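Local coordinates for walker-Type ATPase (PDB 2QEN), which is of unknown cellular function but binds ADP and magnesium at a Walker-type site and probably acts as an ATPase, at residues Leu277-Ile291 with Arg316-Ile330. The protein carries 1 engineered substitution. Residues are numbered along the deposited sequence; the frame is centred on the assembly and turned at random.
Sequences LRRRSPRYVDILRAI and RLYALLENLKKMNWI
Tyr284 and Leu320 bring helices 282-291 and 316-326 closest, their CA atoms 6.7 Å apart; the two axes cross at -77°, with a nearest approach of 10.4 Å. At this near-perpendicular crossing the segments interlock by knobs-into-holes packing, each supplying one knob. Ile287 drops among Leu317, Leu320, Leu321 and Leu324, its CD1 lying 3.7 Å from Leu320 CB; with CG1 anti to the carbonyl carbon (chi1 -66°), CG2 can touch Leu321 and Leu324. In return Leu324 enters the hole formed by Tyr284, Ile287, Leu288 and, from the end of the preceding helix, Leu277. This three-helix core, where Leu305 of helix 298-307 also touches Ile287, is backed by the hairpin strand 336-339 and is consistent with the winged helix-turn-helix domain assigned here, with 314-326 in the position of its recognition helix. Over one face of the Tyr284 ring sits Leu320 CD2, a CH-pi contact 4.0 Å from the centroid, while Leu320 O lies in plane at the ring edge. Tyr284 OH receives a bond from Arg280 NH2 (3.1 Å) and gives a weak one to Asn323 OD1 (3.0 Å). A phenylalanine in its place would probably keep the leucine packing but leave the Arg280 guanidinium and the Asn323 amide without their shared hydroxyl. Met327 lies with SD over one face of that guanidinium, its CE coming nearest, against NH1. Where the chain leaves the helix, Asn328 makes a Schellman motif with positive phi, and Trp329 presents a face to Leu277 CD1, 3.8 Å from the five-membered ring's centroid. The indole lies about 6 Å from the side chain of ADP-binding Arg41.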
loop_
_atom_site.group_PDB
_atom_site.type_symbol
_atom_site.label_atom_id
_atom_site.label_comp_id
_atom_site.label_asym_id
_atom_site.label_seq_id
_atom_site.Cartn_x
_atom_site.Cartn_y
_atom_site.Cartn_z
ATOM N N LEU A 277 -0.229 16.267 -5.667
ATOM C CA LEU A 277 -0.163 16.180 -7.126
ATOM C C LEU A 277 -0.151 17.548 -7.807
ATOM O O LEU A 277 0.603 17.756 -8.754
ATOM C CB LEU A 277 -1.346 15.370 -7.679
ATOM C CG LEU A 277 -1.226 13.880 -7.987
ATOM C CD1 LEU A 277 -2.520 13.400 -8.646
ATOM C CD2 LEU A 277 -0.043 13.599 -8.897
ATOM N N ARG A 278 -1.001 18.459 -7.328
ATOM C CA ARG A 278 -1.164 19.787 -7.920
ATOM C C ARG A 278 0.142 20.576 -7.869
ATOM O O ARG A 278 0.437 21.346 -8.775
ATOM C CB ARG A 278 -2.283 20.557 -7.208
ATOM C CG ARG A 278 -2.743 21.850 -7.891
ATOM C CD ARG A 278 -2.666 23.027 -6.899
ATOM N NE ARG A 278 -2.941 22.597 -5.527
ATOM C CZ ARG A 278 -2.432 23.157 -4.430
ATOM N NH1 ARG A 278 -1.603 24.193 -4.515
ATOM N NH2 ARG A 278 -2.757 22.674 -3.237
ATOM N N ARG A 279 0.927 20.375 -6.815
ATOM C CA ARG A 279 2.237 21.026 -6.704
ATOM C C ARG A 279 3.193 20.630 -7.841
ATOM O O ARG A 279 3.832 21.495 -8.448
ATOM C CB ARG A 279 2.854 20.786 -5.329
ATOM C CG ARG A 279 2.642 21.952 -4.363
ATOM C CD ARG A 279 1.254 21.951 -3.742
ATOM N NE ARG A 279 1.301 21.793 -2.287
ATOM C CZ ARG A 279 1.241 22.803 -1.422
ATOM N NH1 ARG A 279 1.132 24.054 -1.858
ATOM N NH2 ARG A 279 1.292 22.570 -0.116
ATOM N N ARG A 280 3.246 19.330 -8.143
ATOM C CA ARG A 280 4.047 18.794 -9.245
ATOM C C ARG A 280 3.605 19.383 -10.578
ATOM O O ARG A 280 4.407 19.971 -11.307
ATOM C CB ARG A 280 3.957 17.267 -9.286
ATOM C CG ARG A 280 4.650 16.570 -8.138
ATOM C CD ARG A 280 4.394 15.062 -8.139
ATOM N NE ARG A 280 4.611 14.453 -9.456
ATOM C CZ ARG A 280 4.980 13.186 -9.653
ATOM N NH1 ARG A 280 5.189 12.379 -8.612
ATOM N NH2 ARG A 280 5.156 12.726 -10.890
ATOM N N SER A 281 2.324 19.214 -10.894
ATOM C CA SER A 281 1.722 19.857 -12.040
ATOM C C SER A 281 0.220 19.982 -11.819
ATOM O O SER A 281 -0.434 18.998 -11.486
ATOM C CB SER A 281 2.018 19.060 -13.315
ATOM O OG SER A 281 1.303 19.580 -14.418
ATOM N N PRO A 282 -0.337 21.197 -12.014
ATOM C CA PRO A 282 -1.797 21.393 -11.957
ATOM C C PRO A 282 -2.511 20.495 -12.966
ATOM O O PRO A 282 -3.656 20.080 -12.738
ATOM C CB PRO A 282 -1.972 22.866 -12.355
ATOM C CG PRO A 282 -0.647 23.505 -12.070
ATOM C CD PRO A 282 0.380 22.454 -12.312
ATOM N N ARG A 283 -1.824 20.215 -14.071
ATOM C CA ARG A 283 -2.302 19.314 -15.120
ATOM C C ARG A 283 -2.810 17.954 -14.625
ATOM O O ARG A 283 -3.848 17.484 -15.083
ATOM C CB ARG A 283 -1.205 19.119 -16.171
ATOM C CG ARG A 283 -1.425 19.848 -17.492
ATOM C CD ARG A 283 -2.299 21.082 -17.366
ATOM N NE ARG A 283 -1.459 22.229 -17.116
ATOM C CZ ARG A 283 -1.762 23.248 -16.324
ATOM N NH1 ARG A 283 -2.916 23.304 -15.668
ATOM N NH2 ARG A 283 -0.883 24.214 -16.192
ATOM N N TYR A 284 -2.083 17.327 -13.703
ATOM C CA TYR A 284 -2.492 16.026 -13.132
ATOM C C TYR A 284 -3.928 16.032 -12.633
ATOM O O TYR A 284 -4.689 15.139 -12.952
ATOM C CB TYR A 284 -1.576 15.600 -11.982
ATOM C CG TYR A 284 -0.222 15.070 -12.386
ATOM C CD1 TYR A 284 -0.098 14.051 -13.335
ATOM C CD2 TYR A 284 0.939 15.556 -11.781
ATOM C CE1 TYR A 284 1.154 13.546 -13.690
ATOM C CE2 TYR A 284 2.190 15.066 -12.129
ATOM C CZ TYR A 284 2.292 14.064 -13.088
ATOM O OH TYR A 284 3.533 13.583 -13.439
ATOM N N VAL A 285 -4.284 17.044 -11.847
ATOM C CA VAL A 285 -5.627 17.145 -11.269
ATOM C C VAL A 285 -6.691 17.480 -12.320
ATOM O O VAL A 285 -7.815 16.972 -12.256
ATOM C CB VAL A 285 -5.682 18.139 -10.098
ATOM C CG1 VAL A 285 -7.054 18.106 -9.441
ATOM C CG2 VAL A 285 -4.615 17.794 -9.079
ATOM N N ASP A 286 -6.317 18.326 -13.278
ATOM C CA ASP A 286 -7.151 18.651 -14.439
ATOM C C ASP A 286 -7.511 17.389 -15.233
ATOM O O ASP A 286 -8.655 17.221 -15.642
ATOM C CB ASP A 286 -6.434 19.650 -15.355
ATOM C CG ASP A 286 -6.438 21.091 -14.802
ATOM O OD1 ASP A 286 -7.110 21.386 -13.788
ATOM O OD2 ASP A 286 -5.757 21.947 -15.411
ATOM N N ILE A 287 -6.521 16.526 -15.463
ATOM C CA ILE A 287 -6.709 15.292 -16.224
ATOM C C ILE A 287 -7.615 14.321 -15.455
ATOM O O ILE A 287 -8.518 13.713 -16.022
ATOM C CB ILE A 287 -5.351 14.636 -16.579
ATOM C CG1 ILE A 287 -4.563 15.524 -17.559
ATOM C CG2 ILE A 287 -5.545 13.234 -17.147
ATOM C CD1 ILE A 287 -3.113 15.057 -17.834
ATOM N N LEU A 288 -7.364 14.215 -14.157
ATOM C CA LEU A 288 -8.140 13.399 -13.231
ATOM C C LEU A 288 -9.605 13.826 -13.189
ATOM O O LEU A 288 -10.509 12.999 -13.338
ATOM C CB LEU A 288 -7.507 13.496 -11.846
ATOM C CG LEU A 288 -6.723 12.301 -11.264
ATOM C CD1 LEU A 288 -6.314 11.228 -12.261
ATOM C CD2 LEU A 288 -5.560 12.701 -10.382
ATOM N N ARG A 289 -9.844 15.126 -13.021
ATOM C CA ARG A 289 -11.215 15.627 -13.044
ATOM C C ARG A 289 -11.925 15.351 -14.378
ATOM O O ARG A 289 -13.063 14.871 -14.385
ATOM C CB ARG A 289 -11.275 17.094 -12.662
ATOM C CG ARG A 289 -12.676 17.543 -12.313
ATOM C CD ARG A 289 -12.677 18.864 -11.577
ATOM N NE ARG A 289 -12.416 18.709 -10.145
ATOM C CZ ARG A 289 -11.335 19.170 -9.521
ATOM N NH1 ARG A 289 -10.392 19.812 -10.198
ATOM N NH2 ARG A 289 -11.200 18.990 -8.214
ATOM N N ALA A 290 -11.242 15.614 -15.493
ATOM C CA ALA A 290 -11.762 15.310 -16.820
ATOM C C ALA A 290 -12.249 13.853 -16.946
ATOM O O ALA A 290 -13.378 13.613 -17.365
ATOM C CB ALA A 290 -10.688 15.634 -17.913
ATOM N N ILE A 291 -11.386 12.899 -16.598
ATOM C CA ILE A 291 -11.706 11.461 -16.613
ATOM C C ILE A 291 -12.926 11.136 -15.743
ATOM O O ILE A 291 -13.859 10.484 -16.210
ATOM C CB ILE A 291 -10.476 10.588 -16.212
ATOM C CG1 ILE A 291 -9.350 10.780 -17.239
ATOM C CG2 ILE A 291 -10.854 9.074 -16.056
ATOM C CD1 ILE A 291 -8.007 10.184 -16.851
ATOM N N ARG A 316 3.645 15.444 -23.858
ATOM C CA ARG A 316 3.372 15.761 -22.444
ATOM C C ARG A 316 2.175 14.993 -21.905
ATOM O O ARG A 316 2.248 14.382 -20.831
ATOM C CB ARG A 316 3.125 17.260 -22.247
ATOM C CG ARG A 316 4.136 17.944 -21.374
ATOM C CD ARG A 316 3.954 17.579 -19.895
ATOM N NE ARG A 316 3.271 18.638 -19.144
ATOM C CZ ARG A 316 3.483 18.905 -17.853
ATOM N NH1 ARG A 316 4.363 18.200 -17.148
ATOM N NH2 ARG A 316 2.821 19.894 -17.263
ATOM N N LEU A 317 1.077 15.020 -22.660
ATOM C CA LEU A 317 -0.123 14.291 -22.277
ATOM C C LEU A 317 0.163 12.804 -22.047
ATOM O O LEU A 317 -0.340 12.218 -21.090
ATOM C CB LEU A 317 -1.268 14.492 -23.288
ATOM C CG LEU A 317 -2.581 13.774 -22.883
ATOM C CD1 LEU A 317 -3.074 14.247 -21.517
ATOM C CD2 LEU A 317 -3.672 13.904 -23.960
ATOM N N TYR A 318 0.971 12.212 -22.923
ATOM C CA TYR A 318 1.330 10.804 -22.818
ATOM C C TYR A 318 2.085 10.537 -21.516
ATOM O O TYR A 318 1.776 9.576 -20.797
ATOM C CB TYR A 318 2.158 10.333 -24.031
ATOM C CG TYR A 318 2.579 8.876 -23.932
ATOM C CD1 TYR A 318 1.751 7.851 -24.403
ATOM C CD2 TYR A 318 3.794 8.520 -23.347
ATOM C CE1 TYR A 318 2.129 6.499 -24.301
ATOM C CE2 TYR A 318 4.179 7.178 -23.230
ATOM C CZ TYR A 318 3.339 6.171 -23.712
ATOM O OH TYR A 318 3.728 4.840 -23.613
ATOM N N ALA A 319 3.072 11.392 -21.229
ATOM C CA ALA A 319 3.872 11.281 -20.005
ATOM C C ALA A 319 3.004 11.444 -18.750
ATOM O O ALA A 319 3.089 10.640 -17.824
ATOM C CB ALA A 319 5.018 12.286 -20.027
ATOM N N LEU A 320 2.144 12.457 -18.748
ATOM C CA LEU A 320 1.233 12.714 -17.627
ATOM C C LEU A 320 0.316 11.523 -17.321
ATOM O O LEU A 320 0.174 11.131 -16.164
ATOM C CB LEU A 320 0.386 13.983 -17.871
ATOM C CG LEU A 320 1.136 15.330 -17.913
ATOM C CD1 LEU A 320 0.305 16.455 -18.509
ATOM C CD2 LEU A 320 1.670 15.738 -16.548
ATOM N N LEU A 321 -0.291 10.959 -18.366
ATOM C CA LEU A 321 -1.191 9.813 -18.226
ATOM C C LEU A 321 -0.449 8.548 -17.769
ATOM O O LEU A 321 -0.943 7.796 -16.917
ATOM C CB LEU A 321 -1.936 9.562 -19.530
ATOM C CG LEU A 321 -3.139 10.456 -19.826
ATOM C CD1 LEU A 321 -3.492 10.313 -21.306
ATOM C CD2 LEU A 321 -4.344 10.101 -18.919
ATOM N N GLU A 322 0.736 8.331 -18.326
ATOM C CA GLU A 322 1.598 7.221 -17.904
ATOM C C GLU A 322 1.985 7.302 -16.425
ATOM O O GLU A 322 1.940 6.291 -15.720
ATOM C CB GLU A 322 2.836 7.123 -18.797
ATOM C CG GLU A 322 2.691 6.221 -20.054
ATOM C CD GLU A 322 1.247 5.987 -20.562
ATOM O OE1 GLU A 322 0.616 6.899 -21.181
ATOM O OE2 GLU A 322 0.763 4.848 -20.372
ATOM N N ASN A 323 2.360 8.494 -15.962
ATOM C CA ASN A 323 2.656 8.735 -14.544
ATOM C C ASN A 323 1.470 8.462 -13.608
ATOM O O ASN A 323 1.614 7.819 -12.574
ATOM C CB ASN A 323 3.166 10.161 -14.344
ATOM C CG ASN A 323 4.582 10.360 -14.868
ATOM O OD1 ASN A 323 5.070 11.489 -14.942
ATOM N ND2 ASN A 323 5.254 9.263 -15.215
ATOM N N LEU A 324 0.307 8.969 -13.989
ATOM C CA LEU A 324 -0.958 8.731 -13.296
ATOM C C LEU A 324 -1.292 7.245 -13.160
ATOM O O LEU A 324 -1.791 6.803 -12.116
ATOM C CB LEU A 324 -2.075 9.459 -14.059
ATOM C CG LEU A 324 -2.755 10.713 -13.484
ATOM C CD1 LEU A 324 -2.083 11.393 -12.246
ATOM C CD2 LEU A 324 -3.142 11.704 -14.590
ATOM N N LYS A 325 -1.013 6.480 -14.213
ATOM C CA LYS A 325 -1.134 5.020 -14.183
ATOM C C LYS A 325 -0.137 4.338 -13.229
ATOM O O LYS A 325 -0.516 3.422 -12.469
ATOM C CB LYS A 325 -0.954 4.452 -15.600
ATOM C CG LYS A 325 -2.121 4.734 -16.557
ATOM C CD LYS A 325 -1.695 4.584 -18.040
ATOM C CE LYS A 325 -1.586 3.135 -18.485
ATOM N NZ LYS A 325 -1.166 2.983 -19.936
ATOM N N LYS A 326 1.125 4.782 -13.276
ATOM C CA LYS A 326 2.205 4.269 -12.424
ATOM C C LYS A 326 1.981 4.596 -10.947
ATOM O O LYS A 326 2.412 3.852 -10.061
ATOM C CB LYS A 326 3.551 4.866 -12.843
ATOM C CG LYS A 326 4.111 4.371 -14.176
ATOM C CD LYS A 326 5.409 5.118 -14.496
ATOM C CE LYS A 326 5.940 4.811 -15.900
ATOM N NZ LYS A 326 6.934 3.708 -15.841
ATOM N N MET A 327 1.341 5.735 -10.700
ATOM C CA MET A 327 0.937 6.136 -9.358
ATOM C C MET A 327 -0.358 5.428 -8.957
ATOM O O MET A 327 -0.801 5.549 -7.824
ATOM C CB MET A 327 0.734 7.662 -9.304
ATOM C CG MET A 327 1.980 8.489 -8.945
ATOM S SD MET A 327 1.676 10.255 -9.247
ATOM C CE MET A 327 2.238 10.979 -7.732
ATOM N N ASN A 328 -0.983 4.734 -9.912
ATOM C CA ASN A 328 -2.245 4.023 -9.690
ATOM C C ASN A 328 -3.465 4.920 -9.381
ATOM O O ASN A 328 -4.424 4.471 -8.720
ATOM C CB ASN A 328 -2.076 2.970 -8.589
ATOM C CG ASN A 328 -2.546 1.592 -9.011
ATOM O OD1 ASN A 328 -3.125 1.415 -10.086
ATOM N ND2 ASN A 328 -2.302 0.605 -8.158
ATOM N N TRP A 329 -3.443 6.172 -9.843
ATOM C CA TRP A 329 -4.654 7.016 -9.765
ATOM C C TRP A 329 -5.666 6.485 -10.763
ATOM O O TRP A 329 -6.880 6.544 -10.538
ATOM C CB TRP A 329 -4.355 8.488 -10.067
ATOM C CG TRP A 329 -3.711 9.203 -8.905
ATOM C CD1 TRP A 329 -2.383 9.400 -8.708
ATOM C CD2 TRP A 329 -4.376 9.809 -7.785
ATOM N NE1 TRP A 329 -2.171 10.084 -7.541
ATOM C CE2 TRP A 329 -3.374 10.352 -6.952
ATOM C CE3 TRP A 329 -5.716 9.956 -7.415
ATOM C CZ2 TRP A 329 -3.665 11.027 -5.762
ATOM C CZ3 TRP A 329 -6.013 10.626 -6.229
ATOM C CH2 TRP A 329 -4.988 11.158 -5.417
ATOM N N ILE A 330 -5.122 5.900 -11.833
ATOM C CA ILE A 330 -5.873 5.582 -13.029
ATOM C C ILE A 330 -5.534 4.196 -13.584
ATOM O O ILE A 330 -4.406 3.732 -13.479
ATOM C CB ILE A 330 -5.635 6.720 -14.073
ATOM C CG1 ILE A 330 -6.897 7.483 -14.321
ATOM C CG2 ILE A 330 -4.932 6.299 -15.354
ATOM C CD1 ILE A 330 -6.899 8.664 -13.508
#